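Uncharacterized protein (Pseudomonas aeruginosa UCBPP-PA14, PDB 3FD9) keeps the type III secretion regulon switched off without an inducing signal, very probably by disrupting self-association and DNA binding of the activator ExsA. Local coordinates at residues C84-D89 against Q247-F252; G109-L114 against P213-C218; P191-G196 against A207-I212. All coordinates share one frame; numbering follows the deposited sequence.

Contact 1: residues C84-D89 against Q247-F252; sequences CAELGD and QAQDHF
Asp89 and His251 join the two backbones through His251 N to Asp89 O at 2.8 Å, while Gly88 and Asp250 bring their CA atoms to 4.3 Å. The side chain of Asp250 makes the second link: Asp89 N donates to its OD1 at 2.7 Å, with an N-H...O angle of 158°. The other oxygen, OD2, turns back to accept from Gln247 N at 2.9 Å, the donor lying above the carboxylate plane, tying the type I turn 247-250 to the same carboxylate. Asp89 and Asp250 run side by side with their carboxylate planes nearly parallel, 18° apart. Glu68 close to Asp89 OD1 adds to the negative charge, which the salt bridge of Asp89 to Arg57 probably offsets; Trp53 bonds to Asp89 and Gln56 to Asp250 OD2, all three from helix 52-60. With CG anti to the carbonyl carbon (chi1 -63°), Gln249 sets that atom 3.7 Å from Ala85 O. A water donates to Ala85 O and Leu87 O and accepts from Gln249 N, bridging the turn and the end of the 3-10 segment. The arrangement is the entrance to a small parallel sheet, strands 90-92 and 251-253, which His251 continues by backbone bonds to Val91.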
loop_
_atom_site.group_PDB
_atom_site.type_symbol
_atom_site.label_atom_id
_atom_site.label_comp_id
_atom_site.label_asym_id
_atom_site.label_seq_id
_atom_site.Cartn_x
_atom_site.Cartn_y
_atom_site.Cartn_z
ATOM N N CYS A 84 17.118 -17.979 10.373
ATOM C CA CYS A 84 16.178 -17.855 9.267
ATOM C C CYS A 84 15.771 -19.208 8.693
ATOM O O CYS A 84 14.690 -19.354 8.126
ATOM C CB CYS A 84 16.791 -17.010 8.158
ATOM S SG CYS A 84 17.144 -15.327 8.640
ATOM N N ALA A 85 16.646 -20.195 8.828
ATOM C CA ALA A 85 16.411 -21.498 8.234
ATOM C C ALA A 85 15.274 -22.235 8.928
ATOM O O ALA A 85 14.846 -23.290 8.462
ATOM C CB ALA A 85 17.685 -22.330 8.272
ATOM N N GLU A 86 14.791 -21.683 10.039
ATOM C CA GLU A 86 13.723 -22.314 10.811
ATOM C C GLU A 86 12.360 -21.723 10.499
ATOM O O GLU A 86 11.338 -22.189 11.004
ATOM C CB GLU A 86 14.004 -22.203 12.308
ATOM C CG GLU A 86 14.975 -23.245 12.818
ATOM C CD GLU A 86 14.477 -24.661 12.565
ATOM O OE1 GLU A 86 13.298 -24.939 12.891
ATOM O OE2 GLU A 86 15.258 -25.493 12.042
ATOM N N LEU A 87 12.346 -20.692 9.665
ATOM C CA LEU A 87 11.104 -20.034 9.301
ATOM C C LEU A 87 10.366 -20.821 8.234
ATOM O O LEU A 87 10.959 -21.242 7.247
ATOM C CB LEU A 87 11.385 -18.623 8.784
ATOM C CG LEU A 87 11.899 -17.635 9.824
ATOM C CD1 LEU A 87 12.354 -16.357 9.155
ATOM C CD2 LEU A 87 10.822 -17.363 10.835
ATOM N N GLY A 88 9.069 -21.010 8.434
ATOM C CA GLY A 88 8.220 -21.634 7.440
ATOM C C GLY A 88 6.768 -21.344 7.765
ATOM O O GLY A 88 6.465 -20.716 8.784
ATOM N N ASP A 89 5.869 -21.798 6.900
ATOM C CA ASP A 89 4.449 -21.608 7.116
ATOM C C ASP A 89 3.749 -22.943 7.249
ATOM O O ASP A 89 4.214 -23.941 6.714
ATOM C CB ASP A 89 3.844 -20.835 5.953
ATOM C CG ASP A 89 4.427 -19.451 5.815
ATOM O OD1 ASP A 89 4.141 -18.595 6.685
ATOM O OD2 ASP A 89 5.160 -19.218 4.828
ATOM N N GLN A 247 10.162 -24.119 1.556
ATOM C CA GLN A 247 11.217 -24.071 2.558
ATOM C C GLN A 247 11.276 -25.394 3.283
ATOM O O GLN A 247 10.322 -26.165 3.249
ATOM C CB GLN A 247 10.976 -22.930 3.547
ATOM C CG GLN A 247 10.946 -21.571 2.887
ATOM C CD GLN A 247 12.118 -21.364 1.946
ATOM O OE1 GLN A 247 13.260 -21.268 2.380
ATOM N NE2 GLN A 247 11.837 -21.290 0.653
ATOM N N ALA A 248 12.405 -25.663 3.923
ATOM C CA ALA A 248 12.557 -26.899 4.660
ATOM C C ALA A 248 11.419 -27.036 5.651
ATOM O O ALA A 248 10.835 -28.110 5.775
ATOM C CB ALA A 248 13.895 -26.938 5.370
ATOM N N GLN A 249 11.094 -25.938 6.331
ATOM C CA GLN A 249 10.133 -25.966 7.430
ATOM C C GLN A 249 8.697 -25.628 7.054
ATOM O O GLN A 249 7.825 -25.591 7.922
ATOM C CB GLN A 249 10.594 -25.046 8.554
ATOM C CG GLN A 249 11.901 -25.481 9.181
ATOM C CD GLN A 249 11.886 -26.939 9.580
ATOM O OE1 GLN A 249 10.901 -27.433 10.128
ATOM N NE2 GLN A 249 12.983 -27.640 9.309
ATOM N N ASP A 250 8.446 -25.365 5.775
ATOM C CA ASP A 250 7.080 -25.185 5.292
ATOM C C ASP A 250 6.334 -26.495 5.478
ATOM O O ASP A 250 6.782 -27.527 4.999
ATOM C CB ASP A 250 7.086 -24.813 3.813
ATOM C CG ASP A 250 7.261 -23.321 3.574
ATOM O OD1 ASP A 250 6.915 -22.521 4.472
ATOM O OD2 ASP A 250 7.731 -22.941 2.477
ATOM N N HIS A 251 5.209 -26.466 6.185
ATOM C CA HIS A 251 4.397 -27.664 6.393
ATOM C C HIS A 251 3.063 -27.530 5.678
ATOM O O HIS A 251 2.344 -26.573 5.892
ATOM C CB HIS A 251 4.167 -27.911 7.891
ATOM C CG HIS A 251 3.322 -29.117 8.189
ATOM N ND1 HIS A 251 2.031 -29.024 8.671
ATOM C CD2 HIS A 251 3.582 -30.444 8.078
ATOM C CE1 HIS A 251 1.535 -30.237 8.842
ATOM N NE2 HIS A 251 2.455 -31.116 8.488
ATOM N N PHE A 252 2.732 -28.492 4.828
ATOM C CA PHE A 252 1.443 -28.493 4.147
ATOM C C PHE A 252 0.500 -29.537 4.739
ATOM O O PHE A 252 0.950 -30.520 5.344
ATOM C CB PHE A 252 1.625 -28.741 2.649
ATOM C CG PHE A 252 2.466 -27.711 1.974
ATOM C CD1 PHE A 252 1.928 -26.486 1.615
ATOM C CD2 PHE A 252 3.802 -27.955 1.709
ATOM C CE1 PHE A 252 2.710 -25.524 0.994
ATOM C CE2 PHE A 252 4.590 -26.993 1.092
ATOM C CZ PHE A 252 4.043 -25.777 0.731
HETATM O O HOH W 1 12.596 -23.254 6.515
#

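Contact 2: residues G109-L114 against P213-C218; sequences GWWESL and PEVLEC
Apolar packing carries this contact, with the indole of Trp111 at its middle. Pro213 CG lies over one face of that ring, 3.3 Å above the plane and offset toward the rim, and Pro213 CB comes to 3.6 Å from Trp111 NE1. At the edge, in plane, Val215 CG1 meets Trp111 CD1 at 3.7 Å, and Leu216 crosses the indole at about a right angle, Leu216 CD1 lying 4.0 Å from Trp111 CD1. The torsion of Trp111, CG opposite its backbone N (chi1 179°), carries the ring off the helix toward the 3-10 turn. Two outer pairs flank it. Leu216 sends its other methyl, CD2, to the edge of the Trp110 ring, 4.0 Å from CZ3, and Leu114 reaches tip to tip toward Val215, CD1 to CG2 at 3.9 Å. Within helix 96-115, Gly109 O accepts from Ser113 N and, at 3.1 Å, from Ser113 OG, which approach from opposite faces of its plane. Glu112 forms salt bridges with Arg123 and with Arg38 of the second subunit. Trp190 meets Trp111 edge-to-face and touches Pro213 and Leu216, while Trp239 of helix 232-241 stands edge-to-face with Trp110. The contact seats the turn before helix 217-223 against the C-terminal part of helix 96-115.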
loop_
_atom_site.group_PDB
_atom_site.type_symbol
_atom_site.label_atom_id
_atom_site.label_comp_id
_atom_site.label_asym_id
_atom_site.label_seq_id
_atom_site.Cartn_x
_atom_site.Cartn_y
_atom_site.Cartn_z
ATOM N N GLY A 109 5.594 -21.765 -12.674
ATOM C CA GLY A 109 6.783 -20.999 -12.998
ATOM C C GLY A 109 7.961 -21.927 -13.200
ATOM O O GLY A 109 8.770 -21.744 -14.104
ATOM N N TRP A 110 8.051 -22.935 -12.346
ATOM C CA TRP A 110 9.090 -23.943 -12.464
ATOM C C TRP A 110 8.918 -24.749 -13.755
ATOM O O TRP A 110 9.836 -24.832 -14.561
ATOM C CB TRP A 110 9.086 -24.856 -11.241
ATOM C CG TRP A 110 10.110 -25.917 -11.305
ATOM C CD1 TRP A 110 11.398 -25.847 -10.856
ATOM C CD2 TRP A 110 9.951 -27.224 -11.866
ATOM N NE1 TRP A 110 12.048 -27.032 -11.102
ATOM C CE2 TRP A 110 11.179 -27.894 -11.722
ATOM C CE3 TRP A 110 8.888 -27.893 -12.474
ATOM C CZ2 TRP A 110 11.371 -29.196 -12.161
ATOM C CZ3 TRP A 110 9.080 -29.189 -12.911
ATOM C CH2 TRP A 110 10.313 -29.825 -12.757
ATOM N N TRP A 111 7.742 -25.333 -13.955
ATOM C CA TRP A 111 7.460 -26.050 -15.190
ATOM C C TRP A 111 7.887 -25.216 -16.385
ATOM O O TRP A 111 8.700 -25.635 -17.199
ATOM C CB TRP A 111 5.974 -26.373 -15.295
ATOM C CG TRP A 111 5.598 -27.091 -16.550
ATOM C CD1 TRP A 111 5.924 -28.369 -16.886
ATOM C CD2 TRP A 111 4.816 -26.579 -17.637
ATOM N NE1 TRP A 111 5.397 -28.690 -18.114
ATOM C CE2 TRP A 111 4.712 -27.607 -18.595
ATOM C CE3 TRP A 111 4.194 -25.354 -17.891
ATOM C CZ2 TRP A 111 4.014 -27.446 -19.788
ATOM C CZ3 TRP A 111 3.499 -25.196 -19.071
ATOM C CH2 TRP A 111 3.415 -26.235 -20.006
ATOM N N GLU A 112 7.340 -24.017 -16.476
ATOM C CA GLU A 112 7.678 -23.084 -17.537
ATOM C C GLU A 112 9.181 -23.038 -17.853
ATOM O O GLU A 112 9.570 -22.985 -19.019
ATOM C CB GLU A 112 7.200 -21.701 -17.125
ATOM C CG GLU A 112 7.077 -20.719 -18.241
ATOM C CD GLU A 112 6.721 -19.354 -17.725
ATOM O OE1 GLU A 112 7.350 -18.909 -16.736
ATOM O OE2 GLU A 112 5.806 -18.733 -18.302
ATOM N N SER A 113 10.012 -23.048 -16.810
ATOM C CA SER A 113 11.463 -22.946 -16.953
ATOM C C SER A 113 12.070 -24.137 -17.670
ATOM O O SER A 113 13.085 -23.992 -18.344
ATOM C CB SER A 113 12.140 -22.813 -15.589
ATOM O OG SER A 113 11.784 -21.604 -14.946
ATOM N N LEU A 114 11.480 -25.318 -17.503
ATOM C CA LEU A 114 11.960 -26.490 -18.226
ATOM C C LEU A 114 11.901 -26.228 -19.722
ATOM O O LEU A 114 12.868 -26.461 -20.437
ATOM C CB LEU A 114 11.119 -27.721 -17.908
ATOM C CG LEU A 114 11.096 -28.271 -16.488
ATOM C CD1 LEU A 114 10.250 -29.534 -16.472
ATOM C CD2 LEU A 114 12.511 -28.559 -15.988
ATOM N N PRO A 213 0.850 -32.205 -17.697
ATOM C CA PRO A 213 2.119 -32.638 -18.301
ATOM C C PRO A 213 2.712 -33.829 -17.562
ATOM O O PRO A 213 2.554 -33.913 -16.351
ATOM C CB PRO A 213 3.016 -31.413 -18.129
ATOM C CG PRO A 213 2.072 -30.268 -18.124
ATOM C CD PRO A 213 0.840 -30.761 -17.421
ATOM N N GLU A 214 3.383 -34.731 -18.269
ATOM C CA GLU A 214 3.828 -35.980 -17.660
ATOM C C GLU A 214 4.877 -35.722 -16.587
ATOM O O GLU A 214 4.981 -36.462 -15.610
ATOM C CB GLU A 214 4.364 -36.944 -18.725
ATOM C CG GLU A 214 4.101 -38.427 -18.434
ATOM C CD GLU A 214 5.130 -39.058 -17.495
ATOM O OE1 GLU A 214 6.342 -39.009 -17.808
ATOM O OE2 GLU A 214 4.725 -39.621 -16.451
ATOM N N VAL A 215 5.644 -34.656 -16.771
ATOM C CA VAL A 215 6.733 -34.317 -15.863
ATOM C C VAL A 215 6.236 -33.803 -14.507
ATOM O O VAL A 215 7.023 -33.531 -13.606
ATOM C CB VAL A 215 7.646 -33.255 -16.491
ATOM C CG1 VAL A 215 6.970 -31.887 -16.458
ATOM C CG2 VAL A 215 9.004 -33.216 -15.779
ATOM N N LEU A 216 4.925 -33.666 -14.363
ATOM C CA LEU A 216 4.360 -33.153 -13.123
ATOM C C LEU A 216 3.536 -34.227 -12.433
ATOM O O LEU A 216 2.895 -33.968 -11.415
ATOM C CB LEU A 216 3.497 -31.908 -13.389
ATOM C CG LEU A 216 4.180 -30.667 -13.967
ATOM C CD1 LEU A 216 3.158 -29.603 -14.296
ATOM C CD2 LEU A 216 5.205 -30.122 -13.018
ATOM N N GLU A 217 3.570 -35.434 -12.983
ATOM C CA GLU A 217 2.786 -36.543 -12.455
ATOM C C GLU A 217 3.051 -36.867 -10.984
ATOM O O GLU A 217 2.115 -37.017 -10.207
ATOM C CB GLU A 217 2.995 -37.796 -13.308
ATOM C CG GLU A 217 2.340 -37.731 -14.688
ATOM C CD GLU A 217 0.822 -37.591 -14.620
ATOM O OE1 GLU A 217 0.259 -37.691 -13.505
ATOM O OE2 GLU A 217 0.193 -37.381 -15.685
ATOM N N CYS A 218 4.316 -36.985 -10.598
ATOM C CA CYS A 218 4.625 -37.372 -9.223
ATOM C C CYS A 218 4.268 -36.281 -8.213
ATOM O O CYS A 218 4.151 -36.546 -7.022
ATOM C CB CYS A 218 6.077 -37.855 -9.071
ATOM S SG CYS A 218 7.211 -37.252 -10.328
#

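Contact 3: residues P191-G196 against A207-I212; sequences PNWQRG and AGFEPI
Arg195 reaches across to Gly208 O with two nitrogens side-on, NE at 2.9 Å and NH2 at 3.1 Å. The oxygen lies in the guanidinium plane for both, but it is met differently: NE comes close to the carbonyl plane, whereas NH2 sits 60° above it and makes the more bent bond. A turn at chi3 (66°) in an otherwise extended chain swings the guanidinium round to this carbonyl. On one face of the guanidinium rests Asn192 CG, from the residue at the N-cap position of helix 193-203.

Beside this polar grip, the Phe209 ring covers Gly196, whose CA stands 3.5 Å from the ring centroid and 8° off its normal, a CH-pi contact over the face. Trp193 runs alongside Phe209 in the same direction, and Trp193 CE3 lies 3.4 Å from Phe209 CE1. A water that donates to Gly196 O accepts a weak bond from Gly208 N. Both aromatic side chains also touch Leu104 of helix 96-115, and Trp193 stacks on Tyr108 and packs on Met39 of the second subunit. Farther out, Trp190 donates to Phe209 O.

The contact therefore pairs a side-on, two-nitrogen arginine grip on a backbone carbonyl with a CH-pi contact beside it. Two N-H groups converging on one oxygen probably stabilise the guanidinium locally without neutralising it; Glu210 OE2, 6.8 Å from Arg195 NH2, is not in contact.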
loop_
_atom_site.group_PDB
_atom_site.type_symbol
_atom_site.label_atom_id
_atom_site.label_comp_id
_atom_site.label_asym_id
_atom_site.label_seq_id
_atom_site.Cartn_x
_atom_site.Cartn_y
_atom_site.Cartn_z
ATOM N N PRO A 191 -2.670 -27.652 -22.349
ATOM C CA PRO A 191 -3.836 -26.961 -22.908
ATOM C C PRO A 191 -4.827 -26.500 -21.844
ATOM O O PRO A 191 -5.307 -25.372 -21.933
ATOM C CB PRO A 191 -4.475 -28.028 -23.799
ATOM C CG PRO A 191 -3.347 -28.971 -24.130
ATOM C CD PRO A 191 -2.504 -29.006 -22.904
ATOM N N ASN A 192 -5.115 -27.346 -20.855
ATOM C CA ASN A 192 -6.175 -27.065 -19.885
ATOM C C ASN A 192 -5.749 -26.340 -18.612
ATOM O O ASN A 192 -6.466 -26.380 -17.607
ATOM C CB ASN A 192 -6.900 -28.352 -19.494
ATOM C CG ASN A 192 -7.635 -28.986 -20.653
ATOM O OD1 ASN A 192 -7.711 -30.211 -20.746
ATOM N ND2 ASN A 192 -8.182 -28.159 -21.544
ATOM N N TRP A 193 -4.594 -25.678 -18.646
ATOM C CA TRP A 193 -4.135 -24.892 -17.500
ATOM C C TRP A 193 -5.153 -23.811 -17.173
ATOM O O TRP A 193 -5.511 -23.638 -16.022
ATOM C CB TRP A 193 -2.755 -24.293 -17.771
ATOM C CG TRP A 193 -2.341 -23.165 -16.859
ATOM C CD1 TRP A 193 -2.245 -21.844 -17.188
ATOM C CD2 TRP A 193 -1.936 -23.263 -15.489
ATOM N NE1 TRP A 193 -1.817 -21.113 -16.106
ATOM C CE2 TRP A 193 -1.622 -21.962 -15.050
ATOM C CE3 TRP A 193 -1.815 -24.324 -14.592
ATOM C CZ2 TRP A 193 -1.198 -21.693 -13.755
ATOM C CZ3 TRP A 193 -1.398 -24.063 -13.313
ATOM C CH2 TRP A 193 -1.091 -22.754 -12.900
ATOM N N GLN A 194 -5.624 -23.097 -18.191
ATOM C CA GLN A 194 -6.680 -22.104 -18.015
ATOM C C GLN A 194 -7.912 -22.716 -17.361
ATOM O O GLN A 194 -8.288 -22.362 -16.239
ATOM C CB GLN A 194 -7.083 -21.527 -19.370
ATOM C CG GLN A 194 -5.962 -20.823 -20.115
ATOM C CD GLN A 194 -5.793 -19.378 -19.681
ATOM O OE1 GLN A 194 -6.728 -18.761 -19.156
ATOM N NE2 GLN A 194 -4.598 -18.824 -19.904
ATOM N N ARG A 195 -8.542 -23.635 -18.082
ATOM C CA ARG A 195 -9.754 -24.277 -17.611
ATOM C C ARG A 195 -9.629 -24.730 -16.166
ATOM O O ARG A 195 -10.528 -24.502 -15.353
ATOM C CB ARG A 195 -10.102 -25.472 -18.491
ATOM C CG ARG A 195 -11.476 -26.058 -18.196
ATOM C CD ARG A 195 -11.695 -27.360 -18.943
ATOM N NE ARG A 195 -10.793 -28.408 -18.478
ATOM C CZ ARG A 195 -10.939 -29.695 -18.765
ATOM N NH1 ARG A 195 -11.958 -30.096 -19.515
ATOM N NH2 ARG A 195 -10.070 -30.582 -18.298
ATOM N N GLY A 196 -8.511 -25.376 -15.854
ATOM C CA GLY A 196 -8.281 -25.889 -14.521
ATOM C C GLY A 196 -8.327 -24.803 -13.473
ATOM O O GLY A 196 -8.866 -25.006 -12.378
ATOM N N ALA A 207 -9.898 -30.904 -11.038
ATOM C CA ALA A 207 -10.159 -31.758 -12.194
ATOM C C ALA A 207 -9.950 -31.041 -13.530
ATOM O O ALA A 207 -9.530 -31.649 -14.510
ATOM C CB ALA A 207 -11.564 -32.340 -12.112
ATOM N N GLY A 208 -10.243 -29.746 -13.559
ATOM C CA GLY A 208 -10.178 -28.979 -14.787
ATOM C C GLY A 208 -8.793 -28.898 -15.396
ATOM O O GLY A 208 -8.652 -28.503 -16.547
ATOM N N PHE A 209 -7.769 -29.264 -14.627
ATOM C CA PHE A 209 -6.381 -29.111 -15.066
ATOM C C PHE A 209 -5.907 -30.248 -15.960
ATOM O O PHE A 209 -4.986 -30.067 -16.758
ATOM C CB PHE A 209 -5.428 -29.013 -13.870
ATOM C CG PHE A 209 -5.414 -27.677 -13.207
ATOM C CD1 PHE A 209 -4.786 -26.604 -13.806
ATOM C CD2 PHE A 209 -6.007 -27.499 -11.969
ATOM C CE1 PHE A 209 -4.765 -25.369 -13.191
ATOM C CE2 PHE A 209 -5.996 -26.280 -11.346
ATOM C CZ PHE A 209 -5.379 -25.205 -11.954
ATOM N N GLU A 210 -6.506 -31.423 -15.811
ATOM C CA GLU A 210 -6.044 -32.580 -16.567
ATOM C C GLU A 210 -6.509 -32.552 -18.020
ATOM O O GLU A 210 -7.568 -31.999 -18.334
ATOM C CB GLU A 210 -6.417 -33.890 -15.871
ATOM C CG GLU A 210 -7.776 -33.904 -15.203
ATOM C CD GLU A 210 -7.776 -34.748 -13.936
ATOM O OE1 GLU A 210 -6.765 -34.707 -13.196
ATOM O OE2 GLU A 210 -8.785 -35.442 -13.674
ATOM N N PRO A 211 -5.705 -33.146 -18.917
ATOM C CA PRO A 211 -4.501 -33.901 -18.558
ATOM C C PRO A 211 -3.323 -32.986 -18.236
ATOM O O PRO A 211 -3.083 -32.023 -18.969
ATOM C CB PRO A 211 -4.191 -34.692 -19.839
ATOM C CG PRO A 211 -5.227 -34.272 -20.861
ATOM C CD PRO A 211 -5.829 -33.008 -20.375
ATOM N N ILE A 212 -2.588 -33.296 -17.173
ATOM C CA ILE A 212 -1.414 -32.507 -16.797
ATOM C C ILE A 212 -0.145 -33.068 -17.436
ATOM O O ILE A 212 -0.059 -34.268 -17.684
ATOM C CB ILE A 212 -1.229 -32.471 -15.265
ATOM C CG1 ILE A 212 -0.569 -33.752 -14.777
ATOM C CG2 ILE A 212 -2.570 -32.278 -14.562
ATOM C CD1 ILE A 212 0.204 -33.570 -13.509
HETATM O O HOH W 2 -9.579 -27.470 -11.475
#

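From the N terminus, the chain passes through its first helices to residues 84-89, which contact 1 joins to 247-252, closing the longest loop and bringing the N-terminal region to the C-terminal strand. Contact 2 is nested inside it: helix 96-115 is met by residues 213-218 after the long hairpin of helices 119-147 and 157-189. Contact 3 is nested in turn, a short loop that runs through helix 193-203 and folds the following residues back on its first turn. None of the loops cross. Contacts 2 and 3 touch, with centres 13 Å apart, and both reach the second subunit; contact 1 lies away from them, its nearest atoms about 12 Å from contact 2 and about 15 Å from contact 3.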